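Local structure of putative branched-chain amino acid ABC transporter, periplasmic branched-chain amino acid-binding protein (Pseudomonas protegens Pf-5, 4RU0) at residues A[49-60]-A[324-335]; A[138-147]-A[422-433]. The protein probably captures branched-chain amino acids or related small solutes in the periplasm and hands them to an ABC transporter for uptake. All blocks are in the same frame, centred on the assembly; numbering follows the deposited sequence.

Contact 1. Residues A[49-60]-A[324-335]; sequences SGVQVWAGMIDY and SVYYNSGLVNAA
Gly56 and Gly330 meet back to back, their CA atoms 4.3 Å apart, where the local axes of 49-60 and 325-335 cross at -38° and approach to 6.5 Å. A CB on either glycine would run into the opposite backbone, into Tyr327 O or Val53 O. Round this point main chain faces main chain: Gly330 CA lies 3.4 Å from Val53 O, and Val53 CA and Tyr327 CA make like CA-H...O contacts with Tyr326 O and Gln52 O, respectively. Tyr327 seals one flank. Its chi1 of -176° sets CG opposite the backbone N and lays the ring over helix 47-67, Gly56 CA sitting above its centre, 3.8 Å from the Tyr327 ring centroid. Tyr327 OH reaches the anti lone pair of Asp59 OD1 at 3.1 Å; Asp59 OD2 accepts from Asp315 N, so both carboxylate oxygens are held. Farther along, Tyr60 CD2 rests 3.9 Å from Ala334 CB. The other end, at the start of helix 325-348, is looser and partly open to solvent. Here Ser49 CB covers one face of the Tyr326 ring toward its rim, and Ser324 OG donates to Gln52 OE1 at 2.8 Å while capping its own helix by accepting from Tyr327 N. Gln52 NE2 turns instead to Ser48 O and Glu274. Small residues, a right-handed crossing of helices running in broadly the same direction and CA-H...O contacts recall the GASright packing known from membrane helices, used here inside a lobe of a type I periplasmic binding protein.

Contact 2. Residues A[138-147]-A[422-433]; sequences RTEATDGTVF and RPLIDEKAAAFA
Phe147 CZ lies over one face of the Phe432 ring, 3.4 Å from Phe432 CD2, with the ring planes inclined at 36°. This joins a loop built from a 3-10 turn and an Asx turn at Asp143 to helix 418-435, near the C-terminal end of the periplasmic binding protein fold. Apolar contacts continue beside the rings: Val146 straddles the helix surface, Val146 CG1 lying 3.9 Å from both Phe432 CD2 and Ala433 CB, while Ala429 CB fits against Asp143 CB. Replacing Phe432 by an alanine would probably leave Phe147 CZ, Val146 CG1 and Arg138 NH2 facing a gap. Charged groups mostly meet at longer range. Lys428, its chain extended, passes obliquely across Glu140, Lys428 CE 3.3 Å from Glu140 OE1; the charged ends stay beyond salt-bridge range and Lys428 NZ bonds to Tyr158 OH. Arg422, folded back at chi2 (70°), grips Asp426 OD1 through Arg422 NE at 2.9 Å and makes a long salt bridge from NH2 to Asp143 OD2. One water probably eases the repulsion between the Asp143 and Asp426 carboxylates, donating to Asp143 OD2 and to Asp426 OD1, the latter 3.0 Å from the water oxygen.

Overall arrangement
Contacts 1 and 2 lie on opposite sides of the chain's centre, their centres 29 Å apart and their nearest atoms about 13 Å apart, without touching. Their segments alternate along the sequence, and each contact bridges more than 260 residues. Contact 1 is the nearer to the pocket holding the pentaoxaheptadecane: the Val53 side chain is about 5 Å from that ligand, and Trp54 packs edge-to-face on Tyr41, a pocket residue. Contact 2 is more remote: the side chain of Thr139 is about 11 Å from the bound pentaoxaheptadecane. Contact 1 thus lies beside the pocket, whereas contact 2 fastens a loop to the C-terminal helix.

Contact 1. Residues A[49-60]-A[324-335]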
loop_
_atom_site.group_PDB
_atom_site.type_symbol
_atom_site.label_atom_id
_atom_site.label_comp_id
_atom_site.label_asym_id
_atom_site.label_seq_id
_atom_site.Cartn_x
_atom_site.Cartn_y
_atom_site.Cartn_z
ATOM N N SER A 49 -12.451 -5.246 -9.103
ATOM C CA SER A 49 -11.056 -5.187 -8.680
ATOM C C SER A 49 -10.879 -5.786 -7.288
ATOM O O SER A 49 -9.918 -6.513 -7.032
ATOM C CB SER A 49 -10.552 -3.743 -8.705
ATOM O OG SER A 49 -11.492 -2.874 -8.099
ATOM N N GLY A 50 -11.820 -5.484 -6.399
ATOM C CA GLY A 50 -11.760 -5.959 -5.028
ATOM C C GLY A 50 -11.665 -7.467 -4.884
ATOM O O GLY A 50 -10.902 -7.964 -4.054
ATOM N N VAL A 51 -12.430 -8.200 -5.689
ATOM C CA VAL A 51 -12.480 -9.656 -5.560
ATOM C C VAL A 51 -11.125 -10.286 -5.860
ATOM O O VAL A 51 -10.816 -11.377 -5.376
ATOM C CB VAL A 51 -13.546 -10.280 -6.483
ATOM C CG1 VAL A 51 -14.944 -9.942 -5.980
ATOM C CG2 VAL A 51 -13.354 -9.819 -7.920
ATOM N N GLN A 52 -10.312 -9.590 -6.647
ATOM C CA GLN A 52 -8.967 -10.062 -6.946
ATOM C C GLN A 52 -8.060 -9.914 -5.727
ATOM O O GLN A 52 -7.218 -10.778 -5.462
ATOM C CB GLN A 52 -8.391 -9.308 -8.144
ATOM C CG GLN A 52 -9.216 -9.461 -9.409
ATOM C CD GLN A 52 -8.736 -8.561 -10.526
ATOM O OE1 GLN A 52 -7.567 -8.606 -10.915
ATOM N NE2 GLN A 52 -9.635 -7.726 -11.042
ATOM N N VAL A 53 -8.241 -8.822 -4.985
ATOM C CA VAL A 53 -7.493 -8.599 -3.752
ATOM C C VAL A 53 -7.841 -9.633 -2.677
ATOM O O VAL A 53 -6.948 -10.218 -2.057
ATOM C CB VAL A 53 -7.746 -7.194 -3.174
ATOM C CG1 VAL A 53 -6.877 -6.966 -1.949
ATOM C CG2 VAL A 53 -7.479 -6.124 -4.224
ATOM N N TRP A 54 -9.135 -9.853 -2.454
ATOM C CA TRP A 54 -9.569 -10.780 -1.410
ATOM C C TRP A 54 -9.096 -12.193 -1.725
ATOM O O TRP A 54 -8.657 -12.923 -0.831
ATOM C CB TRP A 54 -11.095 -10.763 -1.236
ATOM C CG TRP A 54 -11.763 -9.422 -1.423
ATOM C CD1 TRP A 54 -12.955 -9.188 -2.052
ATOM C CD2 TRP A 54 -11.286 -8.137 -0.984
ATOM N NE1 TRP A 54 -13.249 -7.845 -2.030
ATOM C CE2 TRP A 54 -12.240 -7.178 -1.384
ATOM C CE3 TRP A 54 -10.149 -7.705 -0.290
ATOM C CZ2 TRP A 54 -12.092 -5.820 -1.118
ATOM C CZ3 TRP A 54 -10.002 -6.358 -0.033
ATOM C CH2 TRP A 54 -10.968 -5.431 -0.443
ATOM N N ALA A 55 -9.176 -12.566 -3.000
ATOM C CA ALA A 55 -8.757 -13.889 -3.443
ATOM C C ALA A 55 -7.274 -14.115 -3.164
ATOM O O ALA A 55 -6.849 -15.240 -2.893
ATOM C CB ALA A 55 -9.054 -14.071 -4.921
ATOM N N GLY A 56 -6.492 -13.040 -3.224
ATOM C CA GLY A 56 -5.080 -13.104 -2.890
ATOM C C GLY A 56 -4.861 -13.386 -1.413
ATOM O O GLY A 56 -4.033 -14.223 -1.047
HETATM N N MSE A 57 -5.580 -12.662 -0.575
HETATM C CA MSE A 57 -5.492 -12.870 0.840
HETATM C C MSE A 57 -5.977 -14.245 1.209
HETATM O O MSE A 57 -5.321 -14.944 1.988
HETATM C CB MSE A 57 -6.393 -11.828 1.475
HETATM C CG MSE A 57 -5.663 -10.523 1.742
HETATM SE SE MSE A 57 -6.956 -9.176 2.306
HETATM C CE MSE A 57 -6.006 -8.703 3.938
ATOM N N ILE A 58 -7.100 -14.661 0.655
ATOM C CA ILE A 58 -7.628 -15.954 1.006
ATOM C C ILE A 58 -6.703 -17.101 0.591
ATOM O O ILE A 58 -6.414 -17.968 1.397
ATOM C CB ILE A 58 -9.036 -16.155 0.412
ATOM C CG1 ILE A 58 -10.027 -15.198 1.067
ATOM C CG2 ILE A 58 -9.511 -17.576 0.626
ATOM C CD1 ILE A 58 -11.266 -14.926 0.248
ATOM N N ASP A 59 -6.193 -17.068 -0.635
ATOM C CA ASP A 59 -5.383 -18.172 -1.111
ATOM C C ASP A 59 -4.131 -18.289 -0.287
ATOM O O ASP A 59 -3.708 -19.383 0.038
ATOM C CB ASP A 59 -5.077 -18.065 -2.602
ATOM C CG ASP A 59 -6.301 -18.243 -3.451
ATOM O OD1 ASP A 59 -6.284 -17.888 -4.643
ATOM O OD2 ASP A 59 -7.305 -18.740 -2.927
ATOM N N TYR A 60 -3.527 -17.164 0.057
ATOM C CA TYR A 60 -2.342 -17.217 0.898
ATOM C C TYR A 60 -2.650 -17.775 2.287
ATOM O O TYR A 60 -1.826 -18.473 2.872
ATOM C CB TYR A 60 -1.595 -15.897 0.964
ATOM C CG TYR A 60 -0.306 -16.023 1.715
ATOM C CD1 TYR A 60 0.741 -16.757 1.206
ATOM C CD2 TYR A 60 -0.145 -15.440 2.945
ATOM C CE1 TYR A 60 1.925 -16.887 1.898
ATOM C CE2 TYR A 60 1.032 -15.573 3.643
ATOM C CZ TYR A 60 2.062 -16.298 3.110
ATOM O OH TYR A 60 3.227 -16.431 3.807
ATOM N N SER A 324 -2.177 -10.362 -11.121
ATOM C CA SER A 324 -2.615 -8.989 -11.253
ATOM C C SER A 324 -2.210 -8.237 -10.023
ATOM O O SER A 324 -2.094 -8.810 -8.964
ATOM C CB SER A 324 -4.119 -8.895 -11.482
ATOM O OG SER A 324 -4.848 -8.849 -10.274
ATOM N N VAL A 325 -1.979 -6.944 -10.169
ATOM C CA VAL A 325 -1.436 -6.137 -9.086
ATOM C C VAL A 325 -2.383 -6.194 -7.884
ATOM O O VAL A 325 -1.967 -6.206 -6.750
ATOM C CB VAL A 325 -1.089 -4.703 -9.566
ATOM C CG1 VAL A 325 -0.745 -3.750 -8.441
ATOM C CG2 VAL A 325 0.007 -4.735 -10.603
ATOM N N TYR A 326 -3.664 -6.230 -8.179
ATOM C CA TYR A 326 -4.669 -6.388 -7.171
ATOM C C TYR A 326 -4.523 -7.714 -6.426
ATOM O O TYR A 326 -4.582 -7.746 -5.212
ATOM C CB TYR A 326 -6.029 -6.305 -7.837
ATOM C CG TYR A 326 -6.361 -4.931 -8.337
ATOM C CD1 TYR A 326 -6.088 -3.826 -7.576
ATOM C CD2 TYR A 326 -6.954 -4.740 -9.565
ATOM C CE1 TYR A 326 -6.392 -2.558 -8.018
ATOM C CE2 TYR A 326 -7.259 -3.475 -10.021
ATOM C CZ TYR A 326 -6.978 -2.385 -9.236
ATOM O OH TYR A 326 -7.284 -1.115 -9.658
ATOM N N TYR A 327 -4.283 -8.795 -7.147
ATOM C CA TYR A 327 -4.102 -10.087 -6.526
ATOM C C TYR A 327 -2.875 -10.102 -5.651
ATOM O O TYR A 327 -2.855 -10.701 -4.597
ATOM C CB TYR A 327 -4.036 -11.200 -7.578
ATOM C CG TYR A 327 -3.936 -12.578 -6.990
ATOM C CD1 TYR A 327 -2.748 -13.038 -6.475
ATOM C CD2 TYR A 327 -5.038 -13.404 -6.926
ATOM C CE1 TYR A 327 -2.656 -14.281 -5.920
ATOM C CE2 TYR A 327 -4.957 -14.654 -6.372
ATOM C CZ TYR A 327 -3.764 -15.089 -5.875
ATOM O OH TYR A 327 -3.664 -16.331 -5.323
ATOM N N ASN A 328 -1.832 -9.451 -6.114
ATOM C CA ASN A 328 -0.553 -9.470 -5.418
ATOM C C ASN A 328 -0.549 -8.584 -4.181
ATOM O O ASN A 328 0.205 -8.831 -3.241
ATOM C CB ASN A 328 0.570 -9.056 -6.367
ATOM C CG ASN A 328 0.803 -10.075 -7.468
ATOM O OD1 ASN A 328 -0.044 -10.934 -7.725
ATOM N ND2 ASN A 328 1.956 -9.986 -8.122
ATOM N N SER A 329 -1.386 -7.552 -4.182
ATOM C CA SER A 329 -1.539 -6.726 -2.994
ATOM C C SER A 329 -2.191 -7.568 -1.905
ATOM O O SER A 329 -1.856 -7.443 -0.731
ATOM C CB SER A 329 -2.362 -5.468 -3.285
ATOM O OG SER A 329 -3.700 -5.789 -3.615
ATOM N N GLY A 330 -3.113 -8.437 -2.308
ATOM C CA GLY A 330 -3.743 -9.360 -1.386
ATOM C C GLY A 330 -2.719 -10.290 -0.761
ATOM O O GLY A 330 -2.751 -10.549 0.444
ATOM N N LEU A 331 -1.802 -10.784 -1.586
ATOM C CA LEU A 331 -0.742 -11.670 -1.117
ATOM C C LEU A 331 0.175 -10.979 -0.112
ATOM O O LEU A 331 0.547 -11.558 0.903
ATOM C CB LEU A 331 0.080 -12.188 -2.300
ATOM C CG LEU A 331 -0.653 -13.082 -3.301
ATOM C CD1 LEU A 331 0.255 -13.438 -4.462
ATOM C CD2 LEU A 331 -1.162 -14.345 -2.616
ATOM N N VAL A 332 0.533 -9.735 -0.403
ATOM C CA VAL A 332 1.461 -9.000 0.443
ATOM C C VAL A 332 0.757 -8.514 1.713
ATOM O O VAL A 332 1.336 -8.521 2.802
ATOM C CB VAL A 332 2.093 -7.817 -0.327
ATOM C CG1 VAL A 332 2.759 -6.832 0.621
ATOM C CG2 VAL A 332 3.096 -8.346 -1.340
ATOM N N ASN A 333 -0.502 -8.116 1.566
ATOM C CA ASN A 333 -1.326 -7.715 2.701
ATOM C C ASN A 333 -1.456 -8.846 3.721
ATOM O O ASN A 333 -1.331 -8.629 4.926
ATOM C CB ASN A 333 -2.715 -7.282 2.222
ATOM C CG ASN A 333 -3.345 -6.241 3.120
ATOM O OD1 ASN A 333 -2.650 -5.425 3.727
ATOM N ND2 ASN A 333 -4.672 -6.266 3.214
ATOM N N ALA A 334 -1.693 -10.057 3.225
ATOM C CA ALA A 334 -1.889 -11.220 4.079
ATOM C C ALA A 334 -0.584 -11.680 4.721
ATOM O O ALA A 334 -0.573 -12.124 5.868
ATOM C CB ALA A 334 -2.513 -12.356 3.285
ATOM N N ALA A 335 0.513 -11.574 3.980
ATOM C CA ALA A 335 1.803 -12.050 4.459
ATOM C C ALA A 335 2.320 -11.208 5.623
ATOM O O ALA A 335 2.940 -11.729 6.557
ATOM C CB ALA A 335 2.813 -12.058 3.328
#

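Contact 2. Residues A[138-147]-A[422-433]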
loop_
_atom_site.group_PDB
_atom_site.type_symbol
_atom_site.label_atom_id
_atom_site.label_comp_id
_atom_site.label_asym_id
_atom_site.label_seq_id
_atom_site.Cartn_x
_atom_site.Cartn_y
_atom_site.Cartn_z
ATOM N N ARG A 138 -2.937 7.255 7.571
ATOM C CA ARG A 138 -2.288 8.417 8.166
ATOM C C ARG A 138 -0.768 8.315 8.110
ATOM O O ARG A 138 -0.181 7.421 8.719
ATOM C CB ARG A 138 -2.734 8.583 9.611
ATOM C CG ARG A 138 -4.238 8.616 9.810
ATOM C CD ARG A 138 -4.571 8.490 11.286
ATOM N NE ARG A 138 -5.994 8.656 11.575
ATOM C CZ ARG A 138 -6.577 9.827 11.819
ATOM N NH1 ARG A 138 -7.877 9.875 12.088
ATOM N NH2 ARG A 138 -5.860 10.952 11.787
ATOM N N THR A 139 -0.122 9.234 7.402
ATOM C CA THR A 139 1.332 9.184 7.306
ATOM C C THR A 139 1.979 9.441 8.671
ATOM O O THR A 139 3.003 8.848 8.998
ATOM C CB THR A 139 1.892 10.196 6.260
ATOM O OG1 THR A 139 1.530 11.529 6.628
ATOM C CG2 THR A 139 1.340 9.893 4.873
ATOM N N GLU A 140 1.368 10.297 9.482
ATOM C CA GLU A 140 1.923 10.594 10.796
ATOM C C GLU A 140 1.846 9.385 11.731
ATOM O O GLU A 140 2.478 9.371 12.782
ATOM C CB GLU A 140 1.222 11.804 11.429
ATOM C CG GLU A 140 -0.252 11.618 11.735
ATOM C CD GLU A 140 -1.136 11.896 10.537
ATOM O OE1 GLU A 140 -0.582 12.146 9.443
ATOM O OE2 GLU A 140 -2.380 11.868 10.691
ATOM N N ALA A 141 1.096 8.358 11.343
ATOM C CA ALA A 141 1.032 7.142 12.143
ATOM C C ALA A 141 2.308 6.318 11.973
ATOM O O ALA A 141 2.439 5.232 12.545
ATOM C CB ALA A 141 -0.192 6.319 11.782
ATOM N N THR A 142 3.248 6.834 11.187
ATOM C CA THR A 142 4.588 6.266 11.144
ATOM C C THR A 142 5.194 6.318 12.546
ATOM O O THR A 142 5.880 5.387 12.977
ATOM C CB THR A 142 5.501 7.017 10.154
ATOM O OG1 THR A 142 4.911 7.014 8.848
ATOM C CG2 THR A 142 6.868 6.358 10.080
ATOM N N ASP A 143 4.927 7.414 13.254
ATOM C CA ASP A 143 5.389 7.587 14.627
ATOM C C ASP A 143 4.481 6.823 15.585
ATOM O O ASP A 143 3.474 7.349 16.059
ATOM C CB ASP A 143 5.430 9.075 14.997
ATOM C CG ASP A 143 6.159 9.346 16.313
ATOM O OD1 ASP A 143 6.387 8.401 17.101
ATOM O OD2 ASP A 143 6.504 10.524 16.565
ATOM N N GLY A 144 4.848 5.583 15.881
ATOM C CA GLY A 144 4.047 4.752 16.759
ATOM C C GLY A 144 4.044 5.172 18.216
ATOM O O GLY A 144 3.354 4.558 19.028
ATOM N N THR A 145 4.805 6.208 18.566
ATOM C CA THR A 145 4.758 6.720 19.935
ATOM C C THR A 145 3.484 7.528 20.120
ATOM O O THR A 145 3.019 7.724 21.243
ATOM C CB THR A 145 5.978 7.601 20.294
ATOM O OG1 THR A 145 5.953 8.811 19.524
ATOM C CG2 THR A 145 7.275 6.850 20.053
ATOM N N VAL A 146 2.926 7.999 19.009
ATOM C CA VAL A 146 1.683 8.765 19.040
ATOM C C VAL A 146 0.533 7.898 18.536
ATOM O O VAL A 146 -0.617 8.077 18.934
ATOM C CB VAL A 146 1.807 10.057 18.210
ATOM C CG1 VAL A 146 0.471 10.779 18.096
ATOM C CG2 VAL A 146 2.850 10.974 18.836
ATOM N N PHE A 147 0.860 6.925 17.687
ATOM C CA PHE A 147 -0.141 6.020 17.124
ATOM C C PHE A 147 0.147 4.550 17.428
ATOM O O PHE A 147 0.510 3.795 16.532
ATOM C CB PHE A 147 -0.237 6.224 15.614
ATOM C CG PHE A 147 -0.829 7.542 15.224
ATOM C CD1 PHE A 147 -0.028 8.663 15.102
ATOM C CD2 PHE A 147 -2.188 7.661 14.981
ATOM C CE1 PHE A 147 -0.574 9.878 14.743
ATOM C CE2 PHE A 147 -2.737 8.870 14.622
ATOM C CZ PHE A 147 -1.932 9.981 14.502
ATOM N N ARG A 422 11.949 12.477 8.102
ATOM C CA ARG A 422 11.528 12.226 9.482
ATOM C C ARG A 422 11.115 13.477 10.285
ATOM O O ARG A 422 10.182 13.402 11.083
ATOM C CB ARG A 422 12.633 11.478 10.232
ATOM C CG ARG A 422 12.234 11.019 11.631
ATOM C CD ARG A 422 11.207 9.891 11.591
ATOM N NE ARG A 422 10.493 9.774 12.858
ATOM C CZ ARG A 422 9.777 8.719 13.239
ATOM N NH1 ARG A 422 9.672 7.653 12.453
ATOM N NH2 ARG A 422 9.168 8.729 14.420
ATOM N N PRO A 423 11.800 14.623 10.096
ATOM C CA PRO A 423 11.318 15.790 10.849
ATOM C C PRO A 423 9.884 16.207 10.504
ATOM O O PRO A 423 9.170 16.689 11.382
ATOM C CB PRO A 423 12.313 16.887 10.456
ATOM C CG PRO A 423 13.570 16.145 10.174
ATOM C CD PRO A 423 13.123 14.880 9.494
ATOM N N LEU A 424 9.473 16.025 9.254
ATOM C CA LEU A 424 8.097 16.316 8.862
ATOM C C LEU A 424 7.130 15.392 9.578
ATOM O O LEU A 424 6.058 15.806 10.019
ATOM C CB LEU A 424 7.916 16.175 7.351
ATOM C CG LEU A 424 8.621 17.221 6.497
ATOM C CD1 LEU A 424 8.275 17.012 5.030
ATOM C CD2 LEU A 424 8.223 18.608 6.958
ATOM N N ILE A 425 7.513 14.126 9.679
ATOM C CA ILE A 425 6.695 13.145 10.366
ATOM C C ILE A 425 6.619 13.449 11.861
ATOM O O ILE A 425 5.524 13.504 12.427
ATOM C CB ILE A 425 7.229 11.727 10.140
ATOM C CG1 ILE A 425 6.907 11.283 8.709
ATOM C CG2 ILE A 425 6.662 10.758 11.182
ATOM C CD1 ILE A 425 7.176 9.830 8.447
ATOM N N ASP A 426 7.774 13.656 12.494
ATOM C CA ASP A 426 7.810 13.991 13.917
ATOM C C ASP A 426 6.927 15.200 14.219
ATOM O O ASP A 426 6.156 15.191 15.178
ATOM C CB ASP A 426 9.241 14.266 14.383
ATOM C CG ASP A 426 10.080 13.000 14.488
ATOM O OD1 ASP A 426 9.500 11.903 14.620
ATOM O OD2 ASP A 426 11.324 13.107 14.447
ATOM N N GLU A 427 7.034 16.227 13.381
ATOM C CA GLU A 427 6.234 17.437 13.544
ATOM C C GLU A 427 4.737 17.153 13.466
ATOM O O GLU A 427 3.965 17.579 14.325
ATOM C CB GLU A 427 6.606 18.470 12.482
ATOM C CG GLU A 427 5.709 19.700 12.506
ATOM C CD GLU A 427 5.397 20.227 11.117
ATOM O OE1 GLU A 427 6.344 20.587 10.382
ATOM O OE2 GLU A 427 4.198 20.283 10.763
ATOM N N LYS A 428 4.338 16.435 12.424
ATOM C CA LYS A 428 2.933 16.152 12.172
ATOM C C LYS A 428 2.324 15.304 13.296
ATOM O O LYS A 428 1.218 15.577 13.759
ATOM C CB LYS A 428 2.785 15.454 10.819
ATOM C CG LYS A 428 1.366 15.414 10.273
ATOM C CD LYS A 428 1.383 15.094 8.777
ATOM C CE LYS A 428 -0.013 15.136 8.168
ATOM N NZ LYS A 428 0.058 15.055 6.679
ATOM N N ALA A 429 3.058 14.288 13.741
ATOM C CA ALA A 429 2.592 13.415 14.813
ATOM C C ALA A 429 2.503 14.145 16.149
ATOM O O ALA A 429 1.678 13.801 16.996
ATOM C CB ALA A 429 3.502 12.206 14.943
ATOM N N ALA A 430 3.358 15.146 16.340
ATOM C CA ALA A 430 3.388 15.885 17.598
ATOM C C ALA A 430 2.227 16.860 17.661
ATOM O O ALA A 430 1.602 17.026 18.709
ATOM C CB ALA A 430 4.712 16.616 17.764
ATOM N N ALA A 431 1.946 17.506 16.533
ATOM C CA ALA A 431 0.786 18.385 16.422
ATOM C C ALA A 431 -0.489 17.609 16.753
ATOM O O ALA A 431 -1.350 18.096 17.484
ATOM C CB ALA A 431 0.703 18.989 15.031
ATOM N N PHE A 432 -0.584 16.395 16.218
ATOM C CA PHE A 432 -1.710 15.508 16.485
ATOM C C PHE A 432 -1.791 15.144 17.963
ATOM O O PHE A 432 -2.866 15.185 18.558
ATOM C CB PHE A 432 -1.602 14.234 15.638
ATOM C CG PHE A 432 -2.791 13.324 15.758
ATOM C CD1 PHE A 432 -3.860 13.440 14.879
ATOM C CD2 PHE A 432 -2.841 12.345 16.742
ATOM C CE1 PHE A 432 -4.959 12.604 14.987
ATOM C CE2 PHE A 432 -3.943 11.501 16.858
ATOM C CZ PHE A 432 -5.001 11.629 15.977
ATOM N N ALA A 433 -0.657 14.773 18.550
ATOM C CA ALA A 433 -0.618 14.400 19.964
ATOM C C ALA A 433 -1.037 15.575 20.842
ATOM O O ALA A 433 -1.658 15.393 21.889
ATOM C CB ALA A 433 0.766 13.916 20.351
HETATM O O HOH W 1 6.715 13.712 17.080
HETATM O O HOH W 2 9.087 10.968 17.442
#